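Local coordinates for mandelate racemase/muconate lactonizing enzyme (Polaromonas sp., PDB 2OG9), which belongs to the enolase superfamily and probably catalyses a metal-dependent reaction that starts by removing the proton next to a substrate carboxylate, as in mandelate racemase, at residues D13-V18 with I54-G59; R150-S155 with G180-V185; L304-G309 with Y328-W333; F344-E349 with G364-G369. All blocks are in the same frame, centred on the assembly; numbering follows the deposited sequence.

Overall arrangement
Followed from the N terminus, the four contacts come in series, each closing before the next opens, so none nests or crosses. Contact 1 pairs the start of strand 15-26 with the end of strand 46-56, closing the open end of the N-terminal domain's first strand pair. Contact 2 closes a strand-helix-strand unit of the barrel, and contact 3 ties the end of helix 295-307 to the approach to strand 333-335. There Trp333 packs on Arg150 and Tyr152, so contacts 2 and 3 touch. Contact 4 joins the loops flanking strands 350-351 and 354-356, with its nearest atoms about 9 Å from those of contact 1; Phe344 and Leu367 reach Phe51 on strand 46-56 of the N-terminal sheet.

Contact 1: D13-V18 with I54-G59; sequences DRITWV and IETAGG
Ala57 sets its CB over the centre of one face of the Arg14 guanidinium, 3.9 Å above the plane. The Trp17 indole is approached obliquely by the Glu55 carboxylate, whose OE2 is 3.3 Å from Trp17 CZ3, the two planes being 48° apart. Glu55 comes alongside the ring because CG sits beside the backbone N (chi1 -78°) and the chain then runs extended. Arg384 binds Glu55 OE2 in a salt bridge and forms a cation-pi contact with Trp17, whose NE1 bonds to Gln380. The third flat group, the Asp13 carboxylate, is met from above its plane at OD2 by the Thr56 hydroxyl (OG1 to OD2, 2.6 Å), while OD1 receives Gly58 N on its syn lone pair at 3.2 Å. With an alanine at Asp13, the Thr56 hydroxyl and the Gly58 amide would probably lose this acceptor, and Arg133 its salt-bridge partner. The strands run antiparallel through a classic beta bulge: Glu55 O accepts both Thr16 N (3.0 Å) and Trp17 N (3.3 Å), shifting the register by one in this N-terminal domain sheet. Across the bulge, Ile15 CG2 packs on Ile54 CG2 at 3.9 Å, and Ile54 meets Ala125 and Leu126 of helix 114-133.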
loop_
_atom_site.group_PDB
_atom_site.type_symbol
_atom_site.label_atom_id
_atom_site.label_comp_id
_atom_site.label_asym_id
_atom_site.label_seq_id
_atom_site.Cartn_x
_atom_site.Cartn_y
_atom_site.Cartn_z
ATOM N N ASP A 13 9.015 -0.010 -48.161
ATOM C CA ASP A 13 10.295 0.295 -48.784
ATOM C C ASP A 13 11.268 -0.795 -48.340
ATOM O O ASP A 13 10.864 -1.780 -47.722
ATOM C CB ASP A 13 10.795 1.658 -48.296
ATOM C CG ASP A 13 11.787 2.294 -49.248
ATOM O OD1 ASP A 13 12.381 1.569 -50.079
ATOM O OD2 ASP A 13 11.975 3.527 -49.152
ATOM N N ARG A 14 12.546 -0.612 -48.640
ATOM C CA ARG A 14 13.550 -1.589 -48.254
ATOM C C ARG A 14 14.910 -0.913 -48.092
ATOM O O ARG A 14 15.377 -0.217 -48.991
ATOM C CB ARG A 14 13.628 -2.691 -49.312
ATOM C CG ARG A 14 14.441 -3.898 -48.903
ATOM C CD ARG A 14 15.544 -4.156 -49.916
ATOM N NE ARG A 14 15.018 -4.214 -51.280
ATOM C CZ ARG A 14 15.771 -4.146 -52.373
ATOM N NH1 ARG A 14 17.086 -4.019 -52.267
ATOM N NH2 ARG A 14 15.208 -4.194 -53.574
ATOM N N ILE A 15 15.529 -1.113 -46.932
ATOM C CA ILE A 15 16.834 -0.532 -46.635
ATOM C C ILE A 15 17.899 -1.246 -47.459
ATOM O O ILE A 15 17.992 -2.471 -47.431
ATOM C CB ILE A 15 17.178 -0.681 -45.130
ATOM C CG1 ILE A 15 16.145 0.080 -44.287
ATOM C CG2 ILE A 15 18.600 -0.189 -44.867
ATOM C CD1 ILE A 15 16.326 -0.065 -42.778
ATOM N N THR A 16 18.714 -0.482 -48.177
ATOM C CA THR A 16 19.742 -1.082 -49.013
ATOM C C THR A 16 21.165 -0.664 -48.669
ATOM O O THR A 16 22.117 -1.351 -49.029
ATOM C CB THR A 16 19.483 -0.758 -50.501
ATOM O OG1 THR A 16 19.405 0.661 -50.676
ATOM C CG2 THR A 16 18.172 -1.383 -50.962
ATOM N N TRP A 17 21.314 0.446 -47.954
ATOM C CA TRP A 17 22.641 0.944 -47.613
ATOM C C TRP A 17 22.642 1.608 -46.247
ATOM O O TRP A 17 21.676 2.265 -45.869
ATOM C CB TRP A 17 23.082 1.966 -48.670
ATOM C CG TRP A 17 24.452 2.556 -48.469
ATOM C CD1 TRP A 17 25.652 1.964 -48.749
ATOM C CD2 TRP A 17 24.758 3.878 -47.999
ATOM N NE1 TRP A 17 26.683 2.837 -48.492
ATOM C CE2 TRP A 17 26.164 4.018 -48.030
ATOM C CE3 TRP A 17 23.981 4.956 -47.554
ATOM C CZ2 TRP A 17 26.809 5.196 -47.637
ATOM C CZ3 TRP A 17 24.622 6.129 -47.162
ATOM C CH2 TRP A 17 26.024 6.238 -47.208
ATOM N N VAL A 18 23.730 1.431 -45.510
ATOM C CA VAL A 18 23.868 2.033 -44.190
ATOM C C VAL A 18 25.319 2.434 -43.984
ATOM O O VAL A 18 26.226 1.665 -44.292
ATOM C CB VAL A 18 23.478 1.046 -43.059
ATOM C CG1 VAL A 18 23.656 1.713 -41.710
ATOM C CG2 VAL A 18 22.042 0.583 -43.229
ATOM N N ILE A 54 21.134 6.201 -43.503
ATOM C CA ILE A 54 20.361 5.091 -44.040
ATOM C C ILE A 54 19.707 5.508 -45.353
ATOM O O ILE A 54 19.150 6.607 -45.461
ATOM C CB ILE A 54 19.255 4.651 -43.037
ATOM C CG1 ILE A 54 19.896 4.149 -41.737
ATOM C CG2 ILE A 54 18.395 3.555 -43.644
ATOM C CD1 ILE A 54 18.876 3.772 -40.660
ATOM N N GLU A 55 19.782 4.632 -46.347
ATOM C CA GLU A 55 19.190 4.894 -47.655
ATOM C C GLU A 55 18.440 3.649 -48.115
ATOM O O GLU A 55 18.821 2.530 -47.777
ATOM C CB GLU A 55 20.281 5.300 -48.655
ATOM C CG GLU A 55 20.725 6.751 -48.485
ATOM C CD GLU A 55 21.889 7.146 -49.385
ATOM O OE1 GLU A 55 22.007 6.598 -50.504
ATOM O OE2 GLU A 55 22.678 8.023 -48.973
ATOM N N THR A 56 17.375 3.846 -48.885
ATOM C CA THR A 56 16.545 2.732 -49.335
ATOM C C THR A 56 16.473 2.560 -50.850
ATOM O O THR A 56 16.875 3.440 -51.609
ATOM C CB THR A 56 15.108 2.898 -48.828
ATOM O OG1 THR A 56 14.490 3.995 -49.514
ATOM C CG2 THR A 56 15.102 3.181 -47.324
ATOM N N ALA A 57 15.932 1.421 -51.274
ATOM C CA ALA A 57 15.783 1.122 -52.693
ATOM C C ALA A 57 14.887 2.178 -53.333
ATOM O O ALA A 57 14.987 2.456 -54.525
ATOM C CB ALA A 57 15.169 -0.264 -52.872
ATOM N N GLY A 58 14.015 2.769 -52.523
ATOM C CA GLY A 58 13.104 3.784 -53.019
ATOM C C GLY A 58 13.701 5.176 -53.105
ATOM O O GLY A 58 12.993 6.132 -53.420
ATOM N N GLY A 59 14.993 5.298 -52.815
ATOM C CA GLY A 59 15.647 6.594 -52.886
ATOM C C GLY A 59 15.452 7.496 -51.679
ATOM O O GLY A 59 15.751 8.689 -51.742
#

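Contact 2: R150-S155 with G180-V185; sequences RCYNTS and GIKLKV
Asn153 carries the backbone bonding, reaching both neighbours of Ile181: its N donates to Gly180 O at 2.9 Å, and its O accepts from Lys182 N at 2.8 Å. In each bond the donor stands well above the carbonyl plane. This is one parallel bridge, made just past strand 148-152. A CA-H...O contact from Ile181 CA to Asn153 O (3.2 Å) backs it up. A water extends the polar link, donating to Thr154 O at 2.7 Å and to Lys182 O at 3.1 Å.

Among the side chains, Lys182 leaves the backbone with CG anti to N (chi1 179°), and the bend at chi3 (72°) brings CE to the edge of the Tyr152 ring, near its plane and 3.6 Å from CE1. The further bend at chi4 directs NZ to a salt bridge with Asp213. Lys182-Leu183-Lys184 is consistent with the KxK motif of mandelate racemase and its relatives. On the other side of the backbone, Ile181 lies alongside Asn153, CD1 being 3.3 Å from OD1, and also meets the hydroxyl of Ser155; Asn153 ND2 and Ser155 OG both hydrogen-bond to Ser173 OG.

The bridge links the end of strand 148-152 to the start of strand 181-184, the two strands of a beta-alpha-beta crossover through helix 163-175. That helix packs on Ile181 through Ala170 and Ile174, while Met211 of strand 210-213 and Trp333 of strand 333-335 touch Tyr152.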
loop_
_atom_site.group_PDB
_atom_site.type_symbol
_atom_site.label_atom_id
_atom_site.label_comp_id
_atom_site.label_asym_id
_atom_site.label_seq_id
_atom_site.Cartn_x
_atom_site.Cartn_y
_atom_site.Cartn_z
ATOM N N ARG A 150 10.087 27.254 -25.281
ATOM C CA ARG A 150 10.819 28.077 -24.318
ATOM C C ARG A 150 12.254 27.565 -24.256
ATOM O O ARG A 150 12.482 26.358 -24.229
ATOM C CB ARG A 150 10.191 27.990 -22.922
ATOM C CG ARG A 150 8.717 28.374 -22.848
ATOM C CD ARG A 150 8.304 28.706 -21.416
ATOM N NE ARG A 150 8.885 29.971 -20.962
ATOM C CZ ARG A 150 8.580 30.568 -19.809
ATOM N NH1 ARG A 150 7.700 30.018 -18.982
ATOM N NH2 ARG A 150 9.140 31.729 -19.489
ATOM N N CYS A 151 13.224 28.472 -24.249
ATOM C CA CYS A 151 14.617 28.061 -24.190
ATOM C C CYS A 151 15.377 28.821 -23.112
ATOM O O CYS A 151 14.942 29.880 -22.648
ATOM C CB CYS A 151 15.307 28.276 -25.546
ATOM S SG CYS A 151 15.477 30.015 -26.057
ATOM N N TYR A 152 16.524 28.267 -22.730
ATOM C CA TYR A 152 17.378 28.856 -21.712
ATOM C C TYR A 152 18.804 28.450 -22.035
ATOM O O TYR A 152 19.026 27.538 -22.835
ATOM C CB TYR A 152 16.993 28.317 -20.334
ATOM C CG TYR A 152 17.207 26.820 -20.174
ATOM C CD1 TYR A 152 18.367 26.319 -19.588
ATOM C CD2 TYR A 152 16.249 25.910 -20.617
ATOM C CE1 TYR A 152 18.572 24.944 -19.445
ATOM C CE2 TYR A 152 16.444 24.530 -20.480
ATOM C CZ TYR A 152 17.605 24.058 -19.895
ATOM O OH TYR A 152 17.809 22.700 -19.769
ATOM N N ASN A 153 19.768 29.128 -21.424
ATOM C CA ASN A 153 21.168 28.801 -21.640
ATOM C C ASN A 153 21.991 29.129 -20.396
ATOM O O ASN A 153 21.481 29.730 -19.447
ATOM C CB ASN A 153 21.703 29.538 -22.884
ATOM C CG ASN A 153 22.119 30.978 -22.610
ATOM O OD1 ASN A 153 21.720 31.591 -21.620
ATOM N ND2 ASN A 153 22.924 31.532 -23.515
ATOM N N THR A 154 23.254 28.716 -20.396
ATOM C CA THR A 154 24.153 28.964 -19.269
ATOM C C THR A 154 24.997 30.197 -19.563
ATOM O O THR A 154 25.700 30.707 -18.687
ATOM C CB THR A 154 25.116 27.782 -19.054
ATOM O OG1 THR A 154 26.030 27.710 -20.158
ATOM C CG2 THR A 154 24.343 26.472 -18.964
ATOM N N SER A 155 24.921 30.665 -20.805
ATOM C CA SER A 155 25.687 31.826 -21.244
ATOM C C SER A 155 27.176 31.557 -21.041
ATOM O O SER A 155 27.934 32.447 -20.644
ATOM C CB SER A 155 25.267 33.073 -20.466
ATOM O OG SER A 155 23.941 33.450 -20.786
ATOM N N GLY A 180 15.852 32.159 -20.576
ATOM C CA GLY A 180 16.196 31.827 -19.205
ATOM C C GLY A 180 17.672 31.531 -19.046
ATOM O O GLY A 180 18.372 31.295 -20.033
ATOM N N ILE A 181 18.140 31.526 -17.798
ATOM C CA ILE A 181 19.546 31.275 -17.489
ATOM C C ILE A 181 19.735 30.132 -16.490
ATOM O O ILE A 181 19.152 30.146 -15.409
ATOM C CB ILE A 181 20.204 32.543 -16.873
ATOM C CG1 ILE A 181 20.089 33.727 -17.839
ATOM C CG2 ILE A 181 21.650 32.260 -16.518
ATOM C CD1 ILE A 181 20.834 33.544 -19.146
ATOM N N LYS A 182 20.545 29.138 -16.842
ATOM C CA LYS A 182 20.806 28.045 -15.914
ATOM C C LYS A 182 22.191 28.252 -15.313
ATOM O O LYS A 182 23.178 28.359 -16.039
ATOM C CB LYS A 182 20.742 26.684 -16.611
ATOM C CG LYS A 182 21.031 25.523 -15.659
ATOM C CD LYS A 182 20.432 24.212 -16.147
ATOM C CE LYS A 182 21.169 23.648 -17.345
ATOM N NZ LYS A 182 22.389 22.894 -16.962
ATOM N N LEU A 183 22.261 28.320 -13.988
ATOM C CA LEU A 183 23.534 28.526 -13.307
ATOM C C LEU A 183 24.064 27.238 -12.697
ATOM O O LEU A 183 23.322 26.483 -12.066
ATOM C CB LEU A 183 23.388 29.575 -12.203
ATOM C CG LEU A 183 22.902 30.970 -12.604
ATOM C CD1 LEU A 183 22.697 31.811 -11.354
ATOM C CD2 LEU A 183 23.912 31.625 -13.536
ATOM N N LYS A 184 25.355 26.992 -12.892
ATOM C CA LYS A 184 25.991 25.807 -12.342
ATOM C C LYS A 184 26.299 26.057 -10.870
ATOM O O LYS A 184 26.847 27.102 -10.513
ATOM C CB LYS A 184 27.292 25.506 -13.086
ATOM C CG LYS A 184 27.114 25.089 -14.535
ATOM C CD LYS A 184 26.508 23.698 -14.650
ATOM C CE LYS A 184 26.453 23.242 -16.100
ATOM N NZ LYS A 184 27.800 23.295 -16.740
ATOM N N VAL A 185 25.926 25.103 -10.021
ATOM C CA VAL A 185 26.180 25.200 -8.587
ATOM C C VAL A 185 26.669 23.835 -8.121
ATOM O O VAL A 185 26.945 22.964 -8.941
ATOM C CB VAL A 185 24.901 25.576 -7.799
ATOM C CG1 VAL A 185 24.401 26.944 -8.240
ATOM C CG2 VAL A 185 23.820 24.516 -8.004
HETATM O O HOH W 1 25.503 30.351 -16.017
#

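Contact 3: L304-G309 with Y328-W333; sequences LAEHAG and YPREPW
Arg330 reaches across to the end of helix 295-307 and finds Glu306 and Gly309 there. From CB, which is directed toward the helix, the chain starts beside its own backbone N (chi1 -73°), runs straight through CG and CD, and turns at chi3 to present its guanidinium. NE bonds to Leu310 O, just past the helix, while Gly309 O lies over one face of the group. At the tip, NH2 donates to Glu306 O at 2.9 Å; the bond keeps to the guanidinium plane and uses a lone pair in the plane of the carbonyl. The same oxygen takes Gly309 N at 3.0 Å in the Schellman motif that ends the helix, so two donors grip it. NH1 makes a weak salt bridge to Glu306 OE2 at 3.4 Å, with carboxylate and guanidinium turned 42° apart. A methionine in place of Arg330 would probably leave the Glu306 carboxylate without this counter-charge and take NH2, one of the two described donors, from its carbonyl.

Glu306 also lays CG against Pro329 CG at 3.6 Å, and Ala305 CB meets Tyr328 OH at the same distance. That hydroxyl bonds to Leu310 O. The loop after helix 318-326 thus sits against the turn from helix 295-307 into strand 311-312, where Tyr328 rests on Leu312 and Arg330 on Met311, while Ala308 touches Ile277 of helix 270-278.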
loop_
_atom_site.group_PDB
_atom_site.type_symbol
_atom_site.label_atom_id
_atom_site.label_comp_id
_atom_site.label_asym_id
_atom_site.label_seq_id
_atom_site.Cartn_x
_atom_site.Cartn_y
_atom_site.Cartn_z
ATOM N N LEU A 304 4.818 8.136 -20.652
ATOM C CA LEU A 304 4.760 7.857 -19.216
ATOM C C LEU A 304 4.743 9.171 -18.427
ATOM O O LEU A 304 3.977 9.321 -17.475
ATOM C CB LEU A 304 5.961 7.005 -18.779
ATOM C CG LEU A 304 5.984 5.538 -19.234
ATOM C CD1 LEU A 304 7.219 4.844 -18.685
ATOM C CD2 LEU A 304 4.728 4.829 -18.740
ATOM N N ALA A 305 5.583 10.120 -18.829
ATOM C CA ALA A 305 5.645 11.415 -18.152
ATOM C C ALA A 305 4.343 12.189 -18.330
ATOM O O ALA A 305 3.870 12.859 -17.407
ATOM C CB ALA A 305 6.818 12.242 -18.689
ATOM N N GLU A 306 3.771 12.099 -19.527
ATOM C CA GLU A 306 2.527 12.794 -19.836
ATOM C C GLU A 306 1.409 12.296 -18.924
ATOM O O GLU A 306 0.689 13.091 -18.305
ATOM C CB GLU A 306 2.156 12.555 -21.303
ATOM C CG GLU A 306 1.175 13.554 -21.879
ATOM C CD GLU A 306 -0.205 13.437 -21.278
ATOM O OE1 GLU A 306 -0.755 12.315 -21.275
ATOM O OE2 GLU A 306 -0.744 14.468 -20.817
ATOM N N HIS A 307 1.282 10.974 -18.838
ATOM C CA HIS A 307 0.260 10.335 -18.011
ATOM C C HIS A 307 0.445 10.673 -16.534
ATOM O O HIS A 307 -0.529 10.835 -15.803
ATOM C CB HIS A 307 0.317 8.813 -18.199
ATOM C CG HIS A 307 -0.804 8.077 -17.534
ATOM N ND1 HIS A 307 -2.121 8.217 -17.920
ATOM C CD2 HIS A 307 -0.805 7.191 -16.510
ATOM C CE1 HIS A 307 -2.884 7.450 -17.163
ATOM N NE2 HIS A 307 -2.111 6.817 -16.300
ATOM N N ALA A 308 1.694 10.780 -16.098
ATOM C CA ALA A 308 1.979 11.090 -14.701
ATOM C C ALA A 308 1.782 12.574 -14.400
ATOM O O ALA A 308 1.943 13.002 -13.261
ATOM C CB ALA A 308 3.404 10.669 -14.351
ATOM N N GLY A 309 1.444 13.350 -15.429
ATOM C CA GLY A 309 1.222 14.779 -15.261
ATOM C C GLY A 309 2.472 15.625 -15.057
ATOM O O GLY A 309 2.398 16.723 -14.496
ATOM N N TYR A 328 5.191 17.598 -27.122
ATOM C CA TYR A 328 4.705 17.318 -25.762
ATOM C C TYR A 328 3.520 18.234 -25.441
ATOM O O TYR A 328 3.564 19.430 -25.717
ATOM C CB TYR A 328 5.831 17.538 -24.745
ATOM C CG TYR A 328 5.584 16.890 -23.396
ATOM C CD1 TYR A 328 5.597 15.500 -23.255
ATOM C CD2 TYR A 328 5.344 17.665 -22.261
ATOM C CE1 TYR A 328 5.375 14.895 -22.009
ATOM C CE2 TYR A 328 5.120 17.072 -21.016
ATOM C CZ TYR A 328 5.136 15.688 -20.900
ATOM O OH TYR A 328 4.897 15.103 -19.672
ATOM N N PRO A 329 2.451 17.685 -24.839
ATOM C CA PRO A 329 1.239 18.436 -24.481
ATOM C C PRO A 329 1.445 19.688 -23.630
ATOM O O PRO A 329 0.828 20.721 -23.886
ATOM C CB PRO A 329 0.383 17.392 -23.761
ATOM C CG PRO A 329 0.838 16.089 -24.373
ATOM C CD PRO A 329 2.328 16.273 -24.431
ATOM N N ARG A 330 2.297 19.598 -22.612
ATOM C CA ARG A 330 2.543 20.740 -21.730
ATOM C C ARG A 330 3.812 21.505 -22.094
ATOM O O ARG A 330 4.787 20.915 -22.549
ATOM C CB ARG A 330 2.617 20.273 -20.275
ATOM C CG ARG A 330 1.271 19.877 -19.680
ATOM C CD ARG A 330 1.427 19.443 -18.233
ATOM N NE ARG A 330 1.922 18.077 -18.117
ATOM C CZ ARG A 330 1.187 16.996 -18.363
ATOM N NH1 ARG A 330 -0.077 17.125 -18.740
ATOM N NH2 ARG A 330 1.711 15.786 -18.227
ATOM N N GLU A 331 3.792 22.818 -21.874
ATOM C CA GLU A 331 4.928 23.681 -22.201
ATOM C C GLU A 331 6.271 23.213 -21.653
ATOM O O GLU A 331 6.522 23.283 -20.450
ATOM C CB GLU A 331 4.663 25.114 -21.714
ATOM C CG GLU A 331 3.689 25.907 -22.575
ATOM C CD GLU A 331 4.242 26.213 -23.962
ATOM O OE1 GLU A 331 5.369 26.743 -24.045
ATOM O OE2 GLU A 331 3.547 25.930 -24.966
ATOM N N PRO A 332 7.160 22.735 -22.537
ATOM C CA PRO A 332 8.479 22.266 -22.113
ATOM C C PRO A 332 9.535 23.374 -22.166
ATOM O O PRO A 332 9.242 24.519 -22.532
ATOM C CB PRO A 332 8.776 21.158 -23.114
ATOM C CG PRO A 332 8.212 21.736 -24.384
ATOM C CD PRO A 332 6.887 22.346 -23.937
ATOM N N TRP A 333 10.753 23.020 -21.770
ATOM C CA TRP A 333 11.898 23.924 -21.817
ATOM C C TRP A 333 13.004 23.149 -22.528
ATOM O O TRP A 333 13.165 21.951 -22.296
ATOM C CB TRP A 333 12.411 24.286 -20.417
ATOM C CG TRP A 333 11.648 25.348 -19.675
ATOM C CD1 TRP A 333 10.605 25.161 -18.809
ATOM C CD2 TRP A 333 11.927 26.754 -19.668
ATOM N NE1 TRP A 333 10.226 26.364 -18.257
ATOM C CE2 TRP A 333 11.020 27.358 -18.766
ATOM C CE3 TRP A 333 12.860 27.564 -20.333
ATOM C CZ2 TRP A 333 11.018 28.738 -18.512
ATOM C CZ3 TRP A 333 12.859 28.936 -20.081
ATOM C CH2 TRP A 333 11.942 29.507 -19.175
#

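Contact 4: F344-E349 with G364-G369; sequences FNERIE and GLTLSG
Phe344 and Leu365 make the tightly packed half of this contact. Leu365 crosses one face of the ring in a CH-pi contact: CD1 lies over the ring, 4.1 Å from the centroid and 12° off the normal, while CD2 approaches Phe344 CG at 3.8 Å. In the plane of the ring, Thr366 O stands at the edge. That oxygen has further work, accepting Asn345 N at 3.2 Å and lying 3.3 Å from Phe344 CA in a CA-H...O contact. Phe344 and Leu367 both touch Phe51 of strand 46-56, and Phe344 and Leu365 both rest on Glu319 of helix 318-326, which places this buried side where the N-terminal sheet meets the barrel side of the chain. The two segments are loops flanking the short strands 350-351 and 354-356, and they are joined by a single backbone bridge of Phe344 with Leu367, with no regular strand in either one.

Toward solvent the contact turns polar. Glu346 is bent at chi2 (75°), which swings its carboxylate back over the second loop. OE1 there accepts Thr366 N at 2.9 Å on its syn side, 34° out of the carboxylate plane. Thr366 OG1 donates to OE2, though the modelled length is doubtfully short. Gly364 O lies 3.1 Å from Glu346 CG. Arg347 folds along its own loop and holds its backbone, NH1 donating to Phe344 O at 3.0 Å and to Glu346 O at 2.8 Å. At the far end, Ser368 OG bonds to Pro342 O and weakly caps Gln370 N as helix 370-374 begins.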
loop_
_atom_site.group_PDB
_atom_site.type_symbol
_atom_site.label_atom_id
_atom_site.label_comp_id
_atom_site.label_asym_id
_atom_site.label_seq_id
_atom_site.Cartn_x
_atom_site.Cartn_y
_atom_site.Cartn_z
ATOM N N PHE A 344 26.730 20.499 -38.406
ATOM C CA PHE A 344 25.648 20.665 -39.364
ATOM C C PHE A 344 25.689 21.956 -40.177
ATOM O O PHE A 344 26.357 22.916 -39.808
ATOM C CB PHE A 344 24.321 20.582 -38.615
ATOM C CG PHE A 344 24.256 19.438 -37.641
ATOM C CD1 PHE A 344 24.330 18.123 -38.089
ATOM C CD2 PHE A 344 24.157 19.678 -36.275
ATOM C CE1 PHE A 344 24.310 17.057 -37.189
ATOM C CE2 PHE A 344 24.137 18.618 -35.363
ATOM C CZ PHE A 344 24.214 17.304 -35.823
ATOM N N ASN A 345 24.948 21.961 -41.280
ATOM C CA ASN A 345 24.874 23.116 -42.164
ATOM C C ASN A 345 23.700 24.001 -41.788
ATOM O O ASN A 345 23.588 25.123 -42.272
ATOM C CB ASN A 345 24.704 22.655 -43.609
ATOM C CG ASN A 345 25.861 21.814 -44.086
ATOM O OD1 ASN A 345 25.671 20.736 -44.660
ATOM N ND2 ASN A 345 27.071 22.300 -43.857
ATOM N N GLU A 346 22.833 23.497 -40.913
ATOM C CA GLU A 346 21.644 24.230 -40.486
ATOM C C GLU A 346 21.794 24.811 -39.081
ATOM O O GLU A 346 22.672 24.404 -38.328
ATOM C CB GLU A 346 20.423 23.310 -40.532
ATOM C CG GLU A 346 20.119 22.700 -41.904
ATOM C CD GLU A 346 21.072 21.583 -42.288
ATOM O OE1 GLU A 346 21.788 21.066 -41.404
ATOM O OE2 GLU A 346 21.097 21.205 -43.479
ATOM N N ARG A 347 20.926 25.754 -38.726
ATOM C CA ARG A 347 20.991 26.388 -37.410
ATOM C C ARG A 347 19.614 26.610 -36.805
ATOM O O ARG A 347 18.618 26.723 -37.519
ATOM C CB ARG A 347 21.711 27.739 -37.509
ATOM C CG ARG A 347 23.184 27.657 -37.870
ATOM C CD ARG A 347 24.016 27.187 -36.688
ATOM N NE ARG A 347 25.448 27.142 -36.978
ATOM C CZ ARG A 347 26.047 26.203 -37.709
ATOM N NH1 ARG A 347 25.346 25.205 -38.240
ATOM N NH2 ARG A 347 27.360 26.253 -37.899
ATOM N N ILE A 348 19.573 26.669 -35.478
ATOM C CA ILE A 348 18.331 26.901 -34.753
ATOM C C ILE A 348 18.183 28.409 -34.560
ATOM O O ILE A 348 19.164 29.107 -34.308
ATOM C CB ILE A 348 18.362 26.232 -33.357
ATOM C CG1 ILE A 348 18.505 24.711 -33.504
ATOM C CG2 ILE A 348 17.108 26.595 -32.580
ATOM C CD1 ILE A 348 17.328 24.038 -34.179
ATOM N N GLU A 349 16.962 28.908 -34.682
ATOM C CA GLU A 349 16.722 30.329 -34.511
ATOM C C GLU A 349 16.008 30.573 -33.192
ATOM O O GLU A 349 15.110 29.821 -32.819
ATOM C CB GLU A 349 15.868 30.856 -35.662
ATOM C CG GLU A 349 15.957 32.356 -35.855
ATOM C CD GLU A 349 15.233 32.823 -37.102
ATOM O OE1 GLU A 349 15.349 32.140 -38.142
ATOM O OE2 GLU A 349 14.558 33.872 -37.045
ATOM N N GLY A 364 15.916 18.057 -40.257
ATOM C CA GLY A 364 16.373 19.300 -40.851
ATOM C C GLY A 364 17.872 19.481 -40.693
ATOM O O GLY A 364 18.363 20.606 -40.546
ATOM N N LEU A 365 18.604 18.373 -40.728
ATOM C CA LEU A 365 20.053 18.407 -40.570
ATOM C C LEU A 365 20.807 17.682 -41.680
ATOM O O LEU A 365 20.366 16.638 -42.168
ATOM C CB LEU A 365 20.453 17.770 -39.230
ATOM C CG LEU A 365 19.889 18.340 -37.925
ATOM C CD1 LEU A 365 20.244 17.390 -36.785
ATOM C CD2 LEU A 365 20.449 19.738 -37.657
ATOM N N THR A 366 21.947 18.249 -42.065
ATOM C CA THR A 366 22.832 17.658 -43.065
ATOM C C THR A 366 24.241 17.861 -42.522
ATOM O O THR A 366 24.519 18.873 -41.876
ATOM C CB THR A 366 22.706 18.335 -44.456
ATOM O OG1 THR A 366 22.906 19.747 -44.327
ATOM C CG2 THR A 366 21.336 18.056 -45.065
ATOM N N LEU A 367 25.122 16.901 -42.766
ATOM C CA LEU A 367 26.487 16.973 -42.260
ATOM C C LEU A 367 27.336 18.042 -42.933
ATOM O O LEU A 367 27.353 18.151 -44.157
ATOM C CB LEU A 367 27.171 15.618 -42.417
ATOM C CG LEU A 367 26.435 14.451 -41.758
ATOM C CD1 LEU A 367 27.145 13.137 -42.083
ATOM C CD2 LEU A 367 26.382 14.681 -40.257
ATOM N N SER A 368 28.049 18.819 -42.125
ATOM C CA SER A 368 28.905 19.872 -42.651
ATOM C C SER A 368 30.176 19.253 -43.226
ATOM O O SER A 368 30.447 18.068 -43.029
ATOM C CB SER A 368 29.279 20.855 -41.542
ATOM O OG SER A 368 30.194 20.266 -40.632
ATOM N N GLY A 369 30.953 20.061 -43.938
ATOM C CA GLY A 369 32.186 19.563 -44.516
ATOM C C GLY A 369 33.226 19.261 -43.452
ATOM O O GLY A 369 34.163 18.503 -43.694
#